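Local coordinates for protein anthranilate-CoA ligase (Stigmatella aurantiaca, PDB 4WV3) that belongs to the AMP-binding (ANL) enzyme family, pairing a large N-terminal part with a small C-terminal domain and holding a ligand in its pocket, at residues R166-L172 / P186-Y192; T195-V201 / I229-V234; V429-Q435 / E482-A486. One frame throughout, in Å; residues are numbered along the deposited sequence.

Contact 1 (R166-L172 / P186-Y192)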
loop_
_atom_site.group_PDB
_atom_site.type_symbol
_atom_site.label_atom_id
_atom_site.label_comp_id
_atom_site.label_asym_id
_atom_site.label_seq_id
_atom_site.Cartn_x
_atom_site.Cartn_y
_atom_site.Cartn_z
ATOM N N ARG A 166 -9.350 5.906 -22.359
ATOM C CA ARG A 166 -9.515 5.571 -20.948
ATOM C C ARG A 166 -8.747 4.303 -20.581
ATOM O O ARG A 166 -8.522 4.021 -19.405
ATOM C CB ARG A 166 -10.994 5.439 -20.575
ATOM C CG ARG A 166 -11.709 4.253 -21.197
ATOM C CD ARG A 166 -13.074 4.056 -20.552
ATOM N NE ARG A 166 -13.791 2.908 -21.099
ATOM C CZ ARG A 166 -14.911 2.995 -21.809
ATOM N NH1 ARG A 166 -15.455 4.179 -22.056
ATOM N NH2 ARG A 166 -15.494 1.894 -22.266
ATOM N N GLU A 167 -8.335 3.549 -21.595
ATOM C CA GLU A 167 -7.583 2.319 -21.382
ATOM C C GLU A 167 -6.079 2.526 -21.549
ATOM O O GLU A 167 -5.295 1.597 -21.352
ATOM C CB GLU A 167 -8.077 1.224 -22.326
ATOM C CG GLU A 167 -9.555 0.914 -22.175
ATOM C CD GLU A 167 -10.024 -0.171 -23.122
ATOM O OE1 GLU A 167 -9.165 -0.852 -23.722
ATOM O OE2 GLU A 167 -11.253 -0.341 -23.265
ATOM N N ASP A 168 -5.680 3.741 -21.913
ATOM C CA ASP A 168 -4.263 4.070 -22.037
ATOM C C ASP A 168 -3.591 4.111 -20.671
ATOM O O ASP A 168 -4.197 4.533 -19.688
ATOM C CB ASP A 168 -4.072 5.412 -22.748
ATOM C CG ASP A 168 -4.195 5.299 -24.254
ATOM O OD1 ASP A 168 -3.860 4.227 -24.803
ATOM O OD2 ASP A 168 -4.620 6.286 -24.890
ATOM N N ILE A 169 -2.337 3.676 -20.619
ATOM C CA ILE A 169 -1.575 3.657 -19.377
ATOM C C ILE A 169 -1.229 5.072 -18.921
ATOM O O ILE A 169 -0.780 5.895 -19.719
ATOM C CB ILE A 169 -0.272 2.847 -19.535
ATOM C CG1 ILE A 169 -0.573 1.454 -20.097
ATOM C CG2 ILE A 169 0.468 2.749 -18.209
ATOM C CD1 ILE A 169 -1.501 0.633 -19.230
ATOM N N CYS A 170 -1.440 5.353 -17.638
ATOM C CA CYS A 170 -1.112 6.663 -17.083
ATOM C C CYS A 170 -0.148 6.569 -15.902
ATOM O O CYS A 170 0.397 7.580 -15.459
ATOM C CB CYS A 170 -2.379 7.415 -16.667
ATOM S SG CYS A 170 -3.264 6.704 -15.264
ATOM N N SER A 171 0.061 5.359 -15.396
ATOM C CA SER A 171 0.979 5.164 -14.276
ATOM C C SER A 171 1.649 3.794 -14.287
ATOM O O SER A 171 1.133 2.838 -14.864
ATOM C CB SER A 171 0.263 5.386 -12.941
ATOM O OG SER A 171 -0.720 4.392 -12.711
ATOM N N LEU A 172 2.808 3.716 -13.640
ATOM C CA LEU A 172 3.558 2.472 -13.533
ATOM C C LEU A 172 4.133 2.329 -12.128
ATOM O O LEU A 172 5.013 3.091 -11.725
ATOM C CB LEU A 172 4.679 2.438 -14.573
ATOM C CG LEU A 172 5.607 1.222 -14.551
ATOM C CD1 LEU A 172 4.815 -0.060 -14.741
ATOM C CD2 LEU A 172 6.681 1.353 -15.620
ATOM N N PRO A 186 1.401 -1.507 -14.653
ATOM C CA PRO A 186 0.775 -0.380 -15.349
ATOM C C PRO A 186 -0.737 -0.325 -15.135
ATOM O O PRO A 186 -1.412 -1.353 -15.205
ATOM C CB PRO A 186 1.089 -0.670 -16.819
ATOM C CG PRO A 186 1.146 -2.156 -16.891
ATOM C CD PRO A 186 1.670 -2.637 -15.561
ATOM N N HIS A 187 -1.255 0.870 -14.870
ATOM C CA HIS A 187 -2.694 1.070 -14.737
ATOM C C HIS A 187 -3.193 2.135 -15.707
ATOM O O HIS A 187 -2.482 3.090 -16.019
ATOM C CB HIS A 187 -3.072 1.443 -13.300
ATOM C CG HIS A 187 -3.242 0.264 -12.395
ATOM N ND1 HIS A 187 -4.330 -0.580 -12.468
ATOM C CD2 HIS A 187 -2.465 -0.212 -11.394
ATOM C CE1 HIS A 187 -4.214 -1.525 -11.554
ATOM N NE2 HIS A 187 -3.091 -1.325 -10.887
ATOM N N ALA A 188 -4.421 1.959 -16.179
ATOM C CA ALA A 188 -5.011 2.882 -17.138
ATOM C C ALA A 188 -5.713 4.037 -16.435
ATOM O O ALA A 188 -5.934 3.995 -15.224
ATOM C CB ALA A 188 -5.978 2.146 -18.050
ATOM N N HIS A 189 -6.058 5.065 -17.205
ATOM C CA HIS A 189 -6.766 6.227 -16.677
ATOM C C HIS A 189 -8.073 5.827 -16.002
ATOM O O HIS A 189 -8.446 6.392 -14.977
ATOM C CB HIS A 189 -7.054 7.237 -17.791
ATOM C CG HIS A 189 -5.828 7.879 -18.365
ATOM N ND1 HIS A 189 -5.364 9.106 -17.942
ATOM C CD2 HIS A 189 -4.976 7.469 -19.334
ATOM C CE1 HIS A 189 -4.278 9.423 -18.624
ATOM N NE2 HIS A 189 -4.020 8.445 -19.474
ATOM N N LYS A 190 -8.756 4.842 -16.580
ATOM C CA LYS A 190 -10.062 4.408 -16.091
ATOM C C LYS A 190 -10.017 3.849 -14.671
ATOM O O LYS A 190 -10.997 3.933 -13.935
ATOM C CB LYS A 190 -10.672 3.366 -17.034
ATOM C CG LYS A 190 -9.872 2.078 -17.148
ATOM C CD LYS A 190 -10.642 1.014 -17.913
ATOM C CE LYS A 190 -9.801 -0.238 -18.117
ATOM N NZ LYS A 190 -9.339 -0.826 -16.829
ATOM N N ASP A 191 -8.876 3.284 -14.291
ATOM C CA ASP A 191 -8.746 2.610 -13.005
ATOM C C ASP A 191 -8.886 3.560 -11.820
ATOM O O ASP A 191 -9.303 3.154 -10.735
ATOM C CB ASP A 191 -7.409 1.870 -12.930
ATOM C CG ASP A 191 -7.273 0.810 -14.002
ATOM O OD1 ASP A 191 -8.311 0.260 -14.426
ATOM O OD2 ASP A 191 -6.131 0.527 -14.422
ATOM N N TYR A 192 -8.545 4.825 -12.033
ATOM C CA TYR A 192 -8.554 5.807 -10.951
ATOM C C TYR A 192 -9.952 6.237 -10.479
ATOM O O TYR A 192 -10.239 6.168 -9.283
ATOM C CB TYR A 192 -7.660 7.008 -11.292
ATOM C CG TYR A 192 -6.186 6.686 -11.216
ATOM C CD1 TYR A 192 -5.418 7.122 -10.146
ATOM C CD2 TYR A 192 -5.568 5.925 -12.201
ATOM C CE1 TYR A 192 -4.073 6.825 -10.064
ATOM C CE2 TYR A 192 -4.223 5.620 -12.126
ATOM C CZ TYR A 192 -3.480 6.074 -11.055
ATOM O OH TYR A 192 -2.141 5.776 -10.971
HETATM O O HOH W 1 -1.672 8.401 -21.149
#
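His189 and Cys170 meet where a beta hairpin hands over to a helix, a worked example of a cysteine packed on a ring beside a beta bulge. Cys170 CB lies over the centre of the His189 imidazole, 3.4 Å from the centroid and 14° off the ring normal, a CH-pi contact. With SG tucked between the backbone N and the carbonyl carbon (chi1 68°), the sulfur stays above that ring and also comes 3.5 Å from Tyr192 CE2, obliquely to the phenol. A classic beta bulge lies here: Cys170 and Ser171 both face His187, whose carbonyl accepts the Cys170 N-H at 3.0 Å in a nearly straight bond and that of Ser171 in a weak one.

At the rim of the His189 ring, an in-plane water joins NE2 to Ile169 O, while ND1 is bonded to Ala12 N. The backbone N-H of His189 bonds to Asp168 O, as Lys190 N does to Arg166 O, continuing the pairing past the strands into the type I turn from Ala188 to Asp191.

Pro186 anchors the far end through carbon contacts. Its CB lies 3.7 Å from Ile169 CG2, the two side chains running side by side, and its CD is 4.1 Å from Leu172 CD1. From within the bulge, Ser171 OG shares a hydrogen bond of 2.6 Å with Tyr192 OH, the serine oxygen lying in the plane of the phenol ring.

Within 186-192, Asp191 OD2 accepts from His187 ND1 and Ala188 N on opposite faces of its carboxylate, and OD1 forms a salt bridge with Lys190 NZ; His187 NE2 is bonded to Thr320 O, so both imidazole nitrogens are held. The three donors probably favour an anionic carboxylate and brace the turn carrying His189 and Tyr192 toward the other strand.

Contact 2 (T195-V201 / I229-V234)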
loop_
_atom_site.group_PDB
_atom_site.type_symbol
_atom_site.label_atom_id
_atom_site.label_comp_id
_atom_site.label_asym_id
_atom_site.label_seq_id
_atom_site.Cartn_x
_atom_site.Cartn_y
_atom_site.Cartn_z
ATOM N N THR A 195 -11.776 2.829 -9.035
ATOM C CA THR A 195 -11.432 2.438 -7.671
ATOM C C THR A 195 -11.939 3.470 -6.669
ATOM O O THR A 195 -12.329 3.125 -5.553
ATOM C CB THR A 195 -9.911 2.253 -7.481
ATOM O OG1 THR A 195 -9.223 3.434 -7.915
ATOM C CG2 THR A 195 -9.411 1.055 -8.274
ATOM N N ALA A 196 -11.934 4.735 -7.076
ATOM C CA ALA A 196 -12.401 5.817 -6.217
ATOM C C ALA A 196 -13.891 5.689 -5.935
ATOM O O ALA A 196 -14.362 6.040 -4.853
ATOM C CB ALA A 196 -12.091 7.169 -6.842
ATOM N N GLN A 197 -14.628 5.178 -6.915
ATOM C CA GLN A 197 -16.067 5.006 -6.774
ATOM C C GLN A 197 -16.404 3.683 -6.095
ATOM O O GLN A 197 -17.169 3.651 -5.130
ATOM C CB GLN A 197 -16.752 5.079 -8.140
ATOM C CG GLN A 197 -18.270 5.051 -8.069
ATOM C CD GLN A 197 -18.844 6.287 -7.405
ATOM O OE1 GLN A 197 -18.485 7.414 -7.749
ATOM N NE2 GLN A 197 -19.736 6.082 -6.443
ATOM N N LEU A 198 -15.824 2.596 -6.599
ATOM C CA LEU A 198 -16.153 1.251 -6.131
ATOM C C LEU A 198 -15.847 1.019 -4.652
ATOM O O LEU A 198 -16.614 0.354 -3.954
ATOM C CB LEU A 198 -15.456 0.193 -6.990
ATOM C CG LEU A 198 -15.956 0.060 -8.432
ATOM C CD1 LEU A 198 -15.187 -1.022 -9.177
ATOM C CD2 LEU A 198 -17.452 -0.215 -8.464
ATOM N N TRP A 199 -14.733 1.561 -4.172
ATOM C CA TRP A 199 -14.378 1.398 -2.766
ATOM C C TRP A 199 -14.426 2.706 -1.980
ATOM O O TRP A 199 -15.019 2.764 -0.903
ATOM C CB TRP A 199 -13.003 0.745 -2.613
ATOM C CG TRP A 199 -12.647 0.496 -1.180
ATOM C CD1 TRP A 199 -12.949 -0.611 -0.442
ATOM C CD2 TRP A 199 -11.937 1.381 -0.305
ATOM N NE1 TRP A 199 -12.465 -0.473 0.836
ATOM C CE2 TRP A 199 -11.840 0.741 0.946
ATOM C CE3 TRP A 199 -11.373 2.651 -0.460
ATOM C CZ2 TRP A 199 -11.201 1.327 2.037
ATOM C CZ3 TRP A 199 -10.738 3.230 0.623
ATOM C CH2 TRP A 199 -10.656 2.569 1.855
ATOM N N GLY A 200 -13.794 3.745 -2.520
ATOM C CA GLY A 200 -13.703 5.028 -1.845
ATOM C C GLY A 200 -15.047 5.606 -1.444
ATOM O O GLY A 200 -15.210 6.107 -0.331
ATOM N N VAL A 201 -16.015 5.522 -2.350
ATOM C CA VAL A 201 -17.343 6.069 -2.104
ATOM C C VAL A 201 -18.322 4.996 -1.637
ATOM O O VAL A 201 -18.936 5.123 -0.579
ATOM C CB VAL A 201 -17.906 6.751 -3.366
ATOM C CG1 VAL A 201 -19.328 7.233 -3.125
ATOM C CG2 VAL A 201 -17.009 7.902 -3.788
ATOM N N ILE A 229 -6.174 10.211 -4.663
ATOM C CA ILE A 229 -7.134 9.946 -5.726
ATOM C C ILE A 229 -8.565 9.859 -5.204
ATOM O O ILE A 229 -9.475 10.474 -5.761
ATOM C CB ILE A 229 -6.789 8.648 -6.481
ATOM C CG1 ILE A 229 -5.350 8.703 -6.998
ATOM C CG2 ILE A 229 -7.765 8.417 -7.623
ATOM C CD1 ILE A 229 -5.074 9.880 -7.911
ATOM N N PHE A 230 -8.755 9.101 -4.130
ATOM C CA PHE A 230 -10.089 8.904 -3.564
ATOM C C PHE A 230 -10.698 10.176 -2.943
ATOM O O PHE A 230 -11.842 10.512 -3.246
ATOM C CB PHE A 230 -10.121 7.736 -2.562
ATOM C CG PHE A 230 -9.701 6.405 -3.141
ATOM C CD1 PHE A 230 -9.473 6.249 -4.501
ATOM C CD2 PHE A 230 -9.541 5.303 -2.317
ATOM C CE1 PHE A 230 -9.090 5.028 -5.023
ATOM C CE2 PHE A 230 -9.159 4.078 -2.834
ATOM C CZ PHE A 230 -8.934 3.941 -4.189
ATOM N N PRO A 231 -9.948 10.886 -2.072
ATOM C CA PRO A 231 -10.565 12.081 -1.481
ATOM C C PRO A 231 -10.806 13.206 -2.488
ATOM O O PRO A 231 -11.821 13.892 -2.390
ATOM C CB PRO A 231 -9.537 12.525 -0.434
ATOM C CG PRO A 231 -8.246 11.961 -0.907
ATOM C CD PRO A 231 -8.603 10.643 -1.516
ATOM N N TRP A 232 -9.892 13.392 -3.435
ATOM C CA TRP A 232 -10.041 14.453 -4.427
ATOM C C TRP A 232 -11.157 14.145 -5.421
ATOM O O TRP A 232 -11.688 15.045 -6.073
ATOM C CB TRP A 232 -8.722 14.711 -5.160
ATOM C CG TRP A 232 -7.734 15.495 -4.347
ATOM C CD1 TRP A 232 -7.796 15.751 -3.009
ATOM C CD2 TRP A 232 -6.546 16.138 -4.824
ATOM N NE1 TRP A 232 -6.716 16.506 -2.621
ATOM C CE2 TRP A 232 -5.935 16.759 -3.716
ATOM C CE3 TRP A 232 -5.938 16.248 -6.079
ATOM C CZ2 TRP A 232 -4.746 17.477 -3.824
ATOM C CZ3 TRP A 232 -4.758 16.962 -6.183
ATOM C CH2 TRP A 232 -4.176 17.568 -5.063
ATOM N N TYR A 233 -11.509 12.869 -5.526
ATOM C CA TYR A 233 -12.594 12.439 -6.400
ATOM C C TYR A 233 -13.938 12.968 -5.902
ATOM O O TYR A 233 -14.864 13.169 -6.688
ATOM C CB TYR A 233 -12.618 10.912 -6.497
ATOM C CG TYR A 233 -13.726 10.354 -7.361
ATOM C CD1 TYR A 233 -13.664 10.441 -8.746
ATOM C CD2 TYR A 233 -14.826 9.725 -6.792
ATOM C CE1 TYR A 233 -14.673 9.926 -9.539
ATOM C CE2 TYR A 233 -15.838 9.208 -7.577
ATOM C CZ TYR A 233 -15.758 9.310 -8.948
ATOM O OH TYR A 233 -16.766 8.795 -9.730
ATOM N N VAL A 234 -14.035 13.199 -4.595
ATOM C CA VAL A 234 -15.267 13.703 -3.997
ATOM C C VAL A 234 -15.116 15.123 -3.456
ATOM O O VAL A 234 -16.065 15.692 -2.916
ATOM C CB VAL A 234 -15.770 12.784 -2.864
ATOM C CG1 VAL A 234 -16.048 11.391 -3.398
ATOM C CG2 VAL A 234 -14.762 12.736 -1.729
HETATM O O HOH W 2 -13.546 8.685 -2.979
#
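Phe230 and Ala196 lie at the crossing of two helices, and their contact illustrates a large aromatic knob set among small and flat neighbours. Apolar packing dominates. The phenyl ring sits in a hole formed by Thr195, Ala196, Trp199 and Gly200, its CD1 3.6 Å from Ala196 CB. Trp199 CE3 approaches Phe230 CE2 to 3.5 Å, but the rings meet rim to rim, with planes at 46°, rather than stacking. At the outer end, Val201 CG2 and Val234 CG1 slide past each other 3.6 Å apart.

A second aromatic contact is of CH-pi type: Ala196 CB lies over one face of the Tyr233 ring, offset toward its rim, 4.0 Å from the centroid. The methyl group therefore sits between the two aromatic side chains.

Polar bonds are few. Tyr233 OH donates to Gln197 OE1 at 3.0 Å, in the amide's carbonyl plane and on a lone pair; CG of the glutamine is opposite the backbone N and its chain folds at chi2 (66°), bringing the amide to the phenol edge.

The 195-201 and 229-234 axes cross at -96°, a nearly perpendicular knob-into-hole helix pair. It packs within the AMP-binding part of the enzyme, with the Phe230 side chain about 7 Å from the bound 5'-O-[(S)-[(2-aminobenzoyl)oxy](hydroxy)phosphoryl]adenosine.

Contact 3 (V429-Q435 / E482-A486)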
loop_
_atom_site.group_PDB
_atom_site.type_symbol
_atom_site.label_atom_id
_atom_site.label_comp_id
_atom_site.label_asym_id
_atom_site.label_seq_id
_atom_site.Cartn_x
_atom_site.Cartn_y
_atom_site.Cartn_z
ATOM N N VAL A 429 -1.850 -17.970 13.573
ATOM C CA VAL A 429 -0.910 -18.141 14.673
ATOM C C VAL A 429 -0.402 -16.789 15.172
ATOM O O VAL A 429 -0.343 -16.546 16.378
ATOM C CB VAL A 429 0.276 -19.044 14.277
ATOM C CG1 VAL A 429 1.216 -19.239 15.457
ATOM C CG2 VAL A 429 -0.231 -20.388 13.778
ATOM N N GLU A 430 -0.052 -15.908 14.238
ATOM C CA GLU A 430 0.406 -14.565 14.580
ATOM C C GLU A 430 -0.691 -13.763 15.276
ATOM O O GLU A 430 -0.415 -12.979 16.185
ATOM C CB GLU A 430 0.887 -13.823 13.330
ATOM C CG GLU A 430 2.181 -14.364 12.741
ATOM C CD GLU A 430 2.455 -13.832 11.346
ATOM O OE1 GLU A 430 1.774 -12.871 10.928
ATOM O OE2 GLU A 430 3.348 -14.378 10.663
ATOM N N SER A 431 -1.932 -13.965 14.845
ATOM C CA SER A 431 -3.074 -13.269 15.430
ATOM C C SER A 431 -3.317 -13.721 16.864
ATOM O O SER A 431 -3.804 -12.953 17.694
ATOM C CB SER A 431 -4.332 -13.503 14.591
ATOM O OG SER A 431 -5.465 -12.899 15.190
ATOM N N THR A 432 -2.976 -14.974 17.148
ATOM C CA THR A 432 -3.123 -15.524 18.487
ATOM C C THR A 432 -2.018 -15.009 19.404
ATOM O O THR A 432 -2.270 -14.640 20.551
ATOM C CB THR A 432 -3.100 -17.064 18.467
ATOM O OG1 THR A 432 -4.234 -17.551 17.739
ATOM C CG2 THR A 432 -3.136 -17.622 19.880
ATOM N N LEU A 433 -0.794 -14.979 18.886
ATOM C CA LEU A 433 0.359 -14.512 19.649
ATOM C C LEU A 433 0.213 -13.051 20.067
ATOM O O LEU A 433 0.600 -12.670 21.172
ATOM C CB LEU A 433 1.644 -14.692 18.838
ATOM C CG LEU A 433 2.139 -16.122 18.625
ATOM C CD1 LEU A 433 3.158 -16.168 17.501
ATOM C CD2 LEU A 433 2.742 -16.664 19.907
ATOM N N ILE A 434 -0.353 -12.239 19.182
ATOM C CA ILE A 434 -0.464 -10.805 19.429
ATOM C C ILE A 434 -1.523 -10.483 20.488
ATOM O O ILE A 434 -1.594 -9.358 20.982
ATOM C CB ILE A 434 -0.752 -10.027 18.124
ATOM C CG1 ILE A 434 -0.212 -8.597 18.220
ATOM C CG2 ILE A 434 -2.239 -10.050 17.796
ATOM C CD1 ILE A 434 -0.315 -7.815 16.928
ATOM N N GLN A 435 -2.336 -11.476 20.837
ATOM C CA GLN A 435 -3.329 -11.312 21.893
ATOM C C GLN A 435 -2.661 -11.091 23.247
ATOM O O GLN A 435 -3.202 -10.397 24.108
ATOM C CB GLN A 435 -4.264 -12.521 21.959
ATOM C CG GLN A 435 -5.219 -12.634 20.785
ATOM C CD GLN A 435 -6.097 -13.867 20.865
ATOM O OE1 GLN A 435 -5.856 -14.763 21.674
ATOM N NE2 GLN A 435 -7.123 -13.917 20.024
ATOM N N GLU A 482 -3.935 -23.123 24.657
ATOM C CA GLU A 482 -5.356 -22.913 24.903
ATOM C C GLU A 482 -6.117 -22.449 23.664
ATOM O O GLU A 482 -7.313 -22.708 23.532
ATOM C CB GLU A 482 -5.558 -21.905 26.038
ATOM C CG GLU A 482 -5.127 -22.409 27.405
ATOM C CD GLU A 482 -5.250 -21.348 28.482
ATOM O OE1 GLU A 482 -5.062 -20.153 28.165
ATOM O OE2 GLU A 482 -5.537 -21.708 29.642
ATOM N N LYS A 483 -5.425 -21.769 22.755
ATOM C CA LYS A 483 -6.094 -21.124 21.626
ATOM C C LYS A 483 -5.921 -21.833 20.282
ATOM O O LYS A 483 -6.765 -21.694 19.395
ATOM C CB LYS A 483 -5.656 -19.661 21.505
ATOM C CG LYS A 483 -6.562 -18.670 22.223
ATOM C CD LYS A 483 -6.551 -18.878 23.728
ATOM C CE LYS A 483 -7.508 -17.923 24.422
ATOM N NZ LYS A 483 -7.169 -16.498 24.149
ATOM N N MET A 484 -4.836 -22.583 20.125
ATOM C CA MET A 484 -4.556 -23.230 18.846
ATOM C C MET A 484 -4.393 -24.738 18.976
ATOM O O MET A 484 -4.080 -25.250 20.051
ATOM C CB MET A 484 -3.298 -22.639 18.210
ATOM C CG MET A 484 -3.338 -21.138 18.019
ATOM S SD MET A 484 -1.846 -20.547 17.205
ATOM C CE MET A 484 -0.591 -21.298 18.235
ATOM N N ALA A 485 -4.609 -25.444 17.869
ATOM C CA ALA A 485 -4.388 -26.882 17.828
ATOM C C ALA A 485 -2.898 -27.161 17.959
ATOM O O ALA A 485 -2.072 -26.291 17.680
ATOM C CB ALA A 485 -4.945 -27.482 16.545
ATOM N N ALA A 486 -2.560 -28.376 18.380
ATOM C CA ALA A 486 -1.180 -28.719 18.706
ATOM C C ALA A 486 -0.210 -28.543 17.536
ATOM O O ALA A 486 0.920 -28.090 17.723
ATOM C CB ALA A 486 -1.114 -30.150 19.219
#
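Met484 and Val429 set their side chains at about a right angle, so that the thioether is laid across the valine instead of running along it. SD is the atom that comes closest to Val429, 3.6 Å from Val429 CA and 3.8 Å from Val429 CG1, while CE turns toward the same methyl through the bend at chi3 (-51°).

Thr432, one turn further on, presents itself differently: it slides past Met484 in the opposite direction, with OG1 3.7 Å from Met484 CG. That hydroxyl has its hydrogen bond within its own helix, to Glu428 O. The other branch, CG2, rests 3.6 Å from Lys483 CB, the two chains meeting at a slant. Toward the surface, the bent lysine chain brings NZ to the extended Gln435 side chain, where a weak hydrogen bond joins it to OE1 at 3.3 Å.

The contact thus packs helix 426-433 against the end of helix 470-483, where Met484 is the first residue to leave helical geometry. Thr432 O also accepts from His479 of that second helix, and Leu433 touches its Ile476 and Cys480. Val429 and Leu433 reach strand 439-448 as well, so helix 426-433 packs on both elements.

How the contacts relate
Contacts 1 and 2 are neighbours in the AMP-binding part of the enzyme, their centres 15 Å apart and both built on helix 191-204: residues 191-192 belong to contact 1 and 195-201 to contact 2. They touch directly, Tyr192 CD1 packing 3.5 Å from Ile229 CG1. Both come near the bound ligand: the side chain of His187 in contact 1 is about 8 Å from it, that of Phe230 in contact 2 about 7 Å. Contact 3 belongs to the C-terminal domain and stands apart, its centre 42 Å from that of contact 1 and 36 Å from that of contact 2, with nearest atoms still about 25 and 20 Å away, respectively.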